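Local coordinates for ABC transporter ATP-binding protein (PDB 2PJZ), which probably binds and hydrolyses ATP as the nucleotide-binding subunit of an ABC transporter, putatively one for cobalt, at residues L26-G37 and I171-T182. Sequence-based numbering, arbitrary orientation.
Sequences LEVNGEKVIILG and IKEYGKEGILVT
The carboxylate of Glu-177 is held at both oxygens: OE1 takes the backbone N-H of Gly-30 at 2.8 Å in a nearly straight bond (166°), on its anti side and somewhat out of the carboxylate plane, while OE2 accepts a hydrogen bond from the N of Met-1. The side chain leaves the backbone with CG opposite N (chi1 174°) and stays extended, which carries this group along the 29-31 loop, its CG sliding past CG1 of Val-28. With an alanine here, the Gly-30 amide and the chain's amino terminus would probably lose the carboxylate they share, freeing the loop to shift. Gly-30, at positive phi, has its carbonyl O covered by the aliphatic chain of Lys-176.

From this loop, strand 32-36 runs parallel to strand 177-182. Gly-178 N bonds to Glu-31 O from above the carbonyl plane, and regular bonds follow, among them Leu-180 N to Val-33 O at 2.9 Å; a weak one, Gly-37 N to Thr-182 O, ends the series. Lys-32, bent at chi3 and chi4, brings CE up to the carbonyl oxygens of Ile-171 and Gly-175, and NZ bonds to Tyr-194 OH.

On one face the side chains of Ile-179 and Ile-35 cross at an angle, CG2 of the former 3.7 Å from CD1 of the latter, while CD1 of Ile-179 meets Leu-26 CD2 tip to tip at 3.9 Å. On the other, Thr-182 CG2 lies beside Leu-36 CD2 at 3.6 Å; Thr-182 OG1 is hydrogen-bonded to Glu-154 OE1 and to the backbone N of Glu-184.

These two strands form the central pair of a mixed, mainly parallel P-loop NTPase sheet, flanked by strands 149-153 and 195-200. Strand 32-36 leads into a probable Walker A loop at Gly-37, near a bound sulfate, probably from the crystallisation medium, and helix 43-50 covers Ile-179 and Val-181.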
ATOM      1  N   LEU A  26       0.854   8.345 -11.887  1.00 10.49           N
ATOM      2  CA  LEU A  26       1.096   8.777 -10.519  1.00 10.23           C
ATOM      3  C   LEU A  26       2.555   9.220 -10.379  1.00 10.57           C
ATOM      4  O   LEU A  26       3.434   8.544 -10.900  1.00  9.39           O
ATOM      5  CB  LEU A  26       0.841   7.617  -9.534  1.00 10.40           C
ATOM      6  CG  LEU A  26       1.145   7.845  -8.051  1.00 12.53           C
ATOM      7  CD1 LEU A  26       0.150   8.824  -7.472  1.00 14.91           C
ATOM      8  CD2 LEU A  26       1.127   6.545  -7.258  1.00 12.40           C
ATOM      9  N   GLU A  27       2.821  10.297  -9.631  1.00  9.69           N
ATOM     10  CA  GLU A  27       4.213  10.618  -9.257  1.00 10.61           C
ATOM     11  C   GLU A  27       4.217  10.812  -7.766  1.00 10.54           C
ATOM     12  O   GLU A  27       3.336  11.513  -7.218  1.00 10.22           O
ATOM     13  CB  GLU A  27       4.789  11.868 -10.015  1.00  9.90           C
ATOM     14  CG  GLU A  27       4.855  11.604 -11.507  1.00 11.58           C
ATOM     15  CD  GLU A  27       5.690  12.537 -12.345  1.00 13.10           C
ATOM     16  OE1 GLU A  27       6.046  13.631 -11.851  1.00 15.29           O
ATOM     17  OE2 GLU A  27       5.983  12.137 -13.517  1.00 18.27           O
ATOM     18  N   VAL A  28       5.156  10.146  -7.103  1.00  9.19           N
ATOM     19  CA  VAL A  28       5.304  10.227  -5.655  1.00 10.14           C
ATOM     20  C   VAL A  28       6.742  10.614  -5.352  1.00  9.77           C
ATOM     21  O   VAL A  28       7.674   9.958  -5.831  1.00  8.56           O
ATOM     22  CB  VAL A  28       5.029   8.868  -4.986  1.00  9.74           C
ATOM     23  CG1 VAL A  28       5.227   8.975  -3.477  1.00 13.00           C
ATOM     24  CG2 VAL A  28       3.599   8.431  -5.272  1.00 10.92           C
ATOM     25  N   ASN A  29       6.933  11.659  -4.555  1.00  9.95           N
ATOM     26  CA  ASN A  29       8.300  11.945  -4.111  1.00 10.15           C
ATOM     27  C   ASN A  29       8.331  12.465  -2.695  1.00  9.75           C
ATOM     28  O   ASN A  29       7.527  13.336  -2.348  1.00  9.32           O
ATOM     29  CB  ASN A  29       9.005  12.916  -5.051  1.00 11.93           C
ATOM     30  CG  ASN A  29       8.379  14.277  -5.074  1.00 17.00           C
ATOM     31  OD1 ASN A  29       7.378  14.488  -5.743  1.00 21.79           O
ATOM     32  ND2 ASN A  29       9.001  15.240  -4.371  1.00 23.62           N
ATOM     33  N   GLY A  30       9.249  11.926  -1.900  1.00  8.71           N
ATOM     34  CA  GLY A  30       9.613  12.520  -0.612  1.00 10.63           C
ATOM     35  C   GLY A  30       8.591  12.280   0.487  1.00 11.43           C
ATOM     36  O   GLY A  30       8.698  12.871   1.579  1.00 11.33           O
ATOM     37  N   GLU A  31       7.629  11.387   0.244  1.00 10.10           N
ATOM     38  CA  GLU A  31       6.517  11.180   1.196  1.00 11.66           C
ATOM     39  C   GLU A  31       5.910   9.808   0.892  1.00 12.17           C
ATOM     40  O   GLU A  31       6.084   9.306  -0.214  1.00 10.93           O
ATOM     41  CB  GLU A  31       5.431  12.263   1.034  1.00 10.06           C
ATOM     42  CG  GLU A  31       4.667  12.234  -0.300  1.00 12.60           C
ATOM     43  CD  GLU A  31       3.706  13.397  -0.464  1.00 13.83           C
ATOM     44  OE1 GLU A  31       2.977  13.711   0.496  1.00 18.31           O
ATOM     45  OE2 GLU A  31       3.685  14.005  -1.548  1.00 15.88           O
ATOM     46  N   LYS A  32       5.200   9.230   1.862  1.00 12.68           N
ATOM     47  CA  LYS A  32       4.348   8.042   1.613  1.00 13.49           C
ATOM     48  C   LYS A  32       2.963   8.478   1.215  1.00 13.19           C
ATOM     49  O   LYS A  32       2.429   9.420   1.782  1.00 12.92           O
ATOM     50  CB  LYS A  32       4.220   7.201   2.880  1.00 13.50           C
ATOM     51  CG  LYS A  32       5.461   6.396   3.216  1.00 17.79           C
ATOM     52  CD  LYS A  32       5.292   5.704   4.589  1.00 21.36           C
ATOM     53  CE  LYS A  32       6.278   6.244   5.638  1.00 27.31           C
ATOM     54  NZ  LYS A  32       5.889   7.524   6.415  1.00 28.82           N
ATOM     55  N   VAL A  33       2.371   7.833   0.216  1.00 12.06           N
ATOM     56  CA  VAL A  33       0.968   8.116  -0.071  1.00 11.54           C
ATOM     57  C   VAL A  33       0.202   6.801   0.121  1.00 11.23           C
ATOM     58  O   VAL A  33       0.794   5.703   0.045  1.00 11.38           O
ATOM     59  CB  VAL A  33       0.734   8.728  -1.469  1.00 11.65           C
ATOM     60  CG1 VAL A  33       1.543  10.041  -1.627  1.00 11.75           C
ATOM     61  CG2 VAL A  33       1.063   7.705  -2.610  1.00 12.33           C
ATOM     62  N   ILE A  34      -1.088   6.914   0.379  1.00 10.23           N
ATOM     63  CA  ILE A  34      -1.910   5.735   0.581  1.00 11.05           C
ATOM     64  C   ILE A  34      -2.843   5.569  -0.605  1.00 11.07           C
ATOM     65  O   ILE A  34      -3.442   6.533  -1.077  1.00 13.17           O
ATOM     66  CB  ILE A  34      -2.738   5.849   1.901  1.00 11.31           C
ATOM     67  CG1 ILE A  34      -1.796   5.948   3.097  1.00 12.67           C
ATOM     68  CG2 ILE A  34      -3.710   4.636   2.058  1.00 11.37           C
ATOM     69  CD1 ILE A  34      -2.491   6.454   4.368  1.00 17.49           C
ATOM     70  N   ILE A  35      -2.944   4.352  -1.127  1.00 11.23           N
ATOM     71  CA  ILE A  35      -3.866   4.132  -2.216  1.00 11.30           C
ATOM     72  C   ILE A  35      -4.966   3.293  -1.593  1.00 10.94           C
ATOM     73  O   ILE A  35      -4.678   2.233  -1.023  1.00 10.11           O
ATOM     74  CB  ILE A  35      -3.203   3.361  -3.389  1.00 11.67           C
ATOM     75  CG1 ILE A  35      -2.136   4.244  -4.063  1.00 11.25           C
ATOM     76  CG2 ILE A  35      -4.277   2.909  -4.410  1.00 11.38           C
ATOM     77  CD1 ILE A  35      -1.432   3.529  -5.265  1.00 12.42           C
ATOM     78  N   LEU A  36      -6.202   3.810  -1.677  1.00 11.36           N
ATOM     79  CA  LEU A  36      -7.366   3.163  -1.060  1.00 12.61           C
ATOM     80  C   LEU A  36      -8.189   2.562  -2.147  1.00 13.10           C
ATOM     81  O   LEU A  36      -8.467   3.201  -3.143  1.00 13.19           O
ATOM     82  CB  LEU A  36      -8.259   4.189  -0.320  1.00 12.61           C
ATOM     83  CG  LEU A  36      -7.675   4.916   0.862  1.00 13.66           C
ATOM     84  CD1 LEU A  36      -8.646   6.036   1.317  1.00 15.66           C
ATOM     85  CD2 LEU A  36      -7.376   3.895   1.996  1.00 14.61           C
ATOM     86  N   GLY A  37      -8.567   1.309  -2.000  1.00 14.84           N
ATOM     87  CA  GLY A  37      -9.402   0.745  -3.055  1.00 16.79           C
ATOM     88  C   GLY A  37     -10.047  -0.490  -2.488  1.00 17.98           C
ATOM     89  O   GLY A  37      -9.451  -1.136  -1.636  1.00 17.81           O
ATOM     90  N   ILE A 171       6.241   2.142  10.472  1.00 17.14           N
ATOM     91  CA  ILE A 171       5.878   2.567   9.112  1.00 17.36           C
ATOM     92  C   ILE A 171       6.093   4.071   8.996  1.00 18.63           C
ATOM     93  O   ILE A 171       6.601   4.561   7.992  1.00 17.93           O
ATOM     94  CB  ILE A 171       4.400   2.134   8.770  1.00 17.06           C
ATOM     95  CG1 ILE A 171       4.349   0.614   8.582  1.00 15.34           C
ATOM     96  CG2 ILE A 171       3.842   2.890   7.534  1.00 17.37           C
ATOM     97  CD1 ILE A 171       2.950   0.003   8.471  1.00 17.29           C
ATOM     98  N   LYS A 172       5.731   4.812  10.036  1.00 18.85           N
ATOM     99  CA  LYS A 172       5.849   6.263   9.991  1.00 20.87           C
ATOM    100  C   LYS A 172       7.291   6.740  10.146  1.00 21.30           C
ATOM    101  O   LYS A 172       7.680   7.761   9.558  1.00 20.95           O
ATOM    102  CB  LYS A 172       4.859   6.918  10.962  1.00 19.82           C
ATOM    103  CG  LYS A 172       3.379   6.590  10.567  1.00 21.04           C
ATOM    104  CD  LYS A 172       2.366   6.879  11.705  1.00 24.29           C
ATOM    105  CE  LYS A 172       2.022   8.347  11.833  1.00 26.43           C
ATOM    106  NZ  LYS A 172       0.923   8.490  12.866  1.00 31.34           N
ATOM    107  N   GLU A 173       8.089   5.972  10.890  1.00 21.14           N
ATOM    108  CA  GLU A 173       9.482   6.334  11.165  1.00 22.58           C
ATOM    109  C   GLU A 173      10.447   5.956  10.043  1.00 21.58           C
ATOM    110  O   GLU A 173      11.392   6.707   9.758  1.00 21.55           O
ATOM    111  CB  GLU A 173       9.947   5.720  12.484  1.00 22.28           C
ATOM    112  CG  GLU A 173      11.452   5.890  12.729  1.00 28.00           C
ATOM    113  CD  GLU A 173      11.879   5.462  14.105  1.00 34.19           C
ATOM    114  OE1 GLU A 173      11.112   4.692  14.749  1.00 37.59           O
ATOM    115  OE2 GLU A 173      12.987   5.897  14.535  1.00 36.82           O
ATOM    116  N   TYR A 174      10.201   4.816   9.398  1.00 20.22           N
ATOM    117  CA  TYR A 174      11.101   4.300   8.369  1.00 19.99           C
ATOM    118  C   TYR A 174      10.500   4.359   6.944  1.00 19.83           C
ATOM    119  O   TYR A 174       9.266   4.459   6.762  1.00 20.32           O
ATOM    120  CB  TYR A 174      11.557   2.883   8.751  1.00 20.00           C
ATOM    121  CG  TYR A 174      12.371   2.870  10.027  1.00 21.29           C
ATOM    122  CD1 TYR A 174      13.704   3.275  10.018  1.00 20.28           C
ATOM    123  CD2 TYR A 174      11.800   2.499  11.249  1.00 22.60           C
ATOM    124  CE1 TYR A 174      14.461   3.290  11.184  1.00 23.53           C
ATOM    125  CE2 TYR A 174      12.561   2.507  12.443  1.00 22.52           C
ATOM    126  CZ  TYR A 174      13.887   2.905  12.391  1.00 22.95           C
ATOM    127  OH  TYR A 174      14.672   2.927  13.532  1.00 22.87           O
ATOM    128  N   GLY A 175      11.368   4.343   5.934  1.00 20.77           N
ATOM    129  CA  GLY A 175      10.949   4.565   4.531  1.00 21.18           C
ATOM    130  C   GLY A 175      10.241   5.900   4.271  1.00 21.38           C
ATOM    131  O   GLY A 175       9.030   5.946   4.160  1.00 23.07           O
ATOM    132  N   LYS A 176      10.981   6.985   4.105  1.00 20.51           N
ATOM    133  CA  LYS A 176      10.325   8.265   3.937  1.00 19.05           C
ATOM    134  C   LYS A 176       9.380   8.346   2.752  1.00 16.58           C
ATOM    135  O   LYS A 176       8.337   8.993   2.867  1.00 14.59           O
ATOM    136  CB  LYS A 176      11.339   9.411   3.854  1.00 20.57           C
ATOM    137  CG  LYS A 176      10.659  10.798   3.744  1.00 21.66           C
ATOM    138  CD  LYS A 176      11.652  11.950   3.826  1.00 22.72           C
ATOM    139  CE  LYS A 176      12.249  12.267   2.475  1.00 29.88           C
ATOM    140  NZ  LYS A 176      13.174  13.436   2.664  1.00 33.56           N
ATOM    141  N   GLU A 177       9.722   7.702   1.635  1.00 12.39           N
ATOM    142  CA  GLU A 177       8.903   7.817   0.421  1.00 11.25           C
ATOM    143  C   GLU A 177       8.293   6.443   0.130  1.00 10.92           C
ATOM    144  O   GLU A 177       8.912   5.406   0.414  1.00  9.33           O
ATOM    145  CB  GLU A 177       9.782   8.214  -0.765  1.00 10.97           C
ATOM    146  CG  GLU A 177       9.117   8.235  -2.163  1.00 11.51           C
ATOM    147  CD  GLU A 177      10.110   8.697  -3.211  1.00 11.95           C
ATOM    148  OE1 GLU A 177      10.679   9.820  -3.049  1.00 10.64           O
ATOM    149  OE2 GLU A 177      10.331   7.949  -4.194  1.00 10.21           O
ATOM    150  N   GLY A 178       7.103   6.434  -0.447  1.00 10.80           N
ATOM    151  CA  GLY A 178       6.579   5.163  -0.943  1.00 10.16           C
ATOM    152  C   GLY A 178       5.087   5.135  -1.030  1.00  9.72           C
ATOM    153  O   GLY A 178       4.411   6.179  -1.057  1.00 10.23           O
ATOM    154  N   ILE A 179       4.556   3.920  -1.103  1.00 10.04           N
ATOM    155  CA  ILE A 179       3.135   3.740  -1.377  1.00  9.22           C
ATOM    156  C   ILE A 179       2.677   2.671  -0.423  1.00 10.32           C
ATOM    157  O   ILE A 179       3.314   1.627  -0.294  1.00 10.46           O
ATOM    158  CB  ILE A 179       2.882   3.296  -2.854  1.00  9.26           C
ATOM    159  CG1 ILE A 179       3.174   4.454  -3.825  1.00  9.34           C
ATOM    160  CG2 ILE A 179       1.383   2.831  -3.048  1.00  7.97           C
ATOM    161  CD1 ILE A 179       3.284   3.966  -5.288  1.00 10.17           C
ATOM    162  N   LEU A 180       1.564   2.937   0.264  1.00 10.22           N
ATOM    163  CA  LEU A 180       0.963   1.969   1.158  1.00 11.35           C
ATOM    164  C   LEU A 180      -0.406   1.683   0.568  1.00 11.88           C
ATOM    165  O   LEU A 180      -1.156   2.608   0.346  1.00 11.63           O
ATOM    166  CB  LEU A 180       0.789   2.578   2.558  1.00 11.32           C
ATOM    167  CG  LEU A 180       0.296   1.662   3.694  1.00 15.61           C
ATOM    168  CD1 LEU A 180       0.678   2.249   5.072  1.00 18.89           C
ATOM    169  CD2 LEU A 180      -1.232   1.423   3.624  1.00 17.21           C
ATOM    170  N   VAL A 181      -0.742   0.415   0.327  1.00 12.29           N
ATOM    171  CA  VAL A 181      -2.063   0.121  -0.200  1.00 12.86           C
ATOM    172  C   VAL A 181      -2.935  -0.609   0.819  1.00 13.69           C
ATOM    173  O   VAL A 181      -2.457  -1.485   1.522  1.00 13.11           O
ATOM    174  CB  VAL A 181      -2.046  -0.663  -1.565  1.00 12.89           C
ATOM    175  CG1 VAL A 181      -1.067  -0.020  -2.567  1.00 12.16           C
ATOM    176  CG2 VAL A 181      -1.723  -2.119  -1.379  1.00 14.01           C
ATOM    177  N   THR A 182      -4.222  -0.248   0.860  1.00 15.55           N
ATOM    178  CA  THR A 182      -5.153  -0.852   1.824  1.00 16.82           C
ATOM    179  C   THR A 182      -6.602  -0.675   1.441  1.00 17.08           C
ATOM    180  O   THR A 182      -6.970   0.310   0.769  1.00 16.78           O
ATOM    181  CB  THR A 182      -4.935  -0.293   3.265  1.00 17.63           C
ATOM    182  OG1 THR A 182      -5.732  -1.052   4.195  1.00 17.76           O
ATOM    183  CG2 THR A 182      -5.314   1.204   3.331  1.00 16.59           C
TER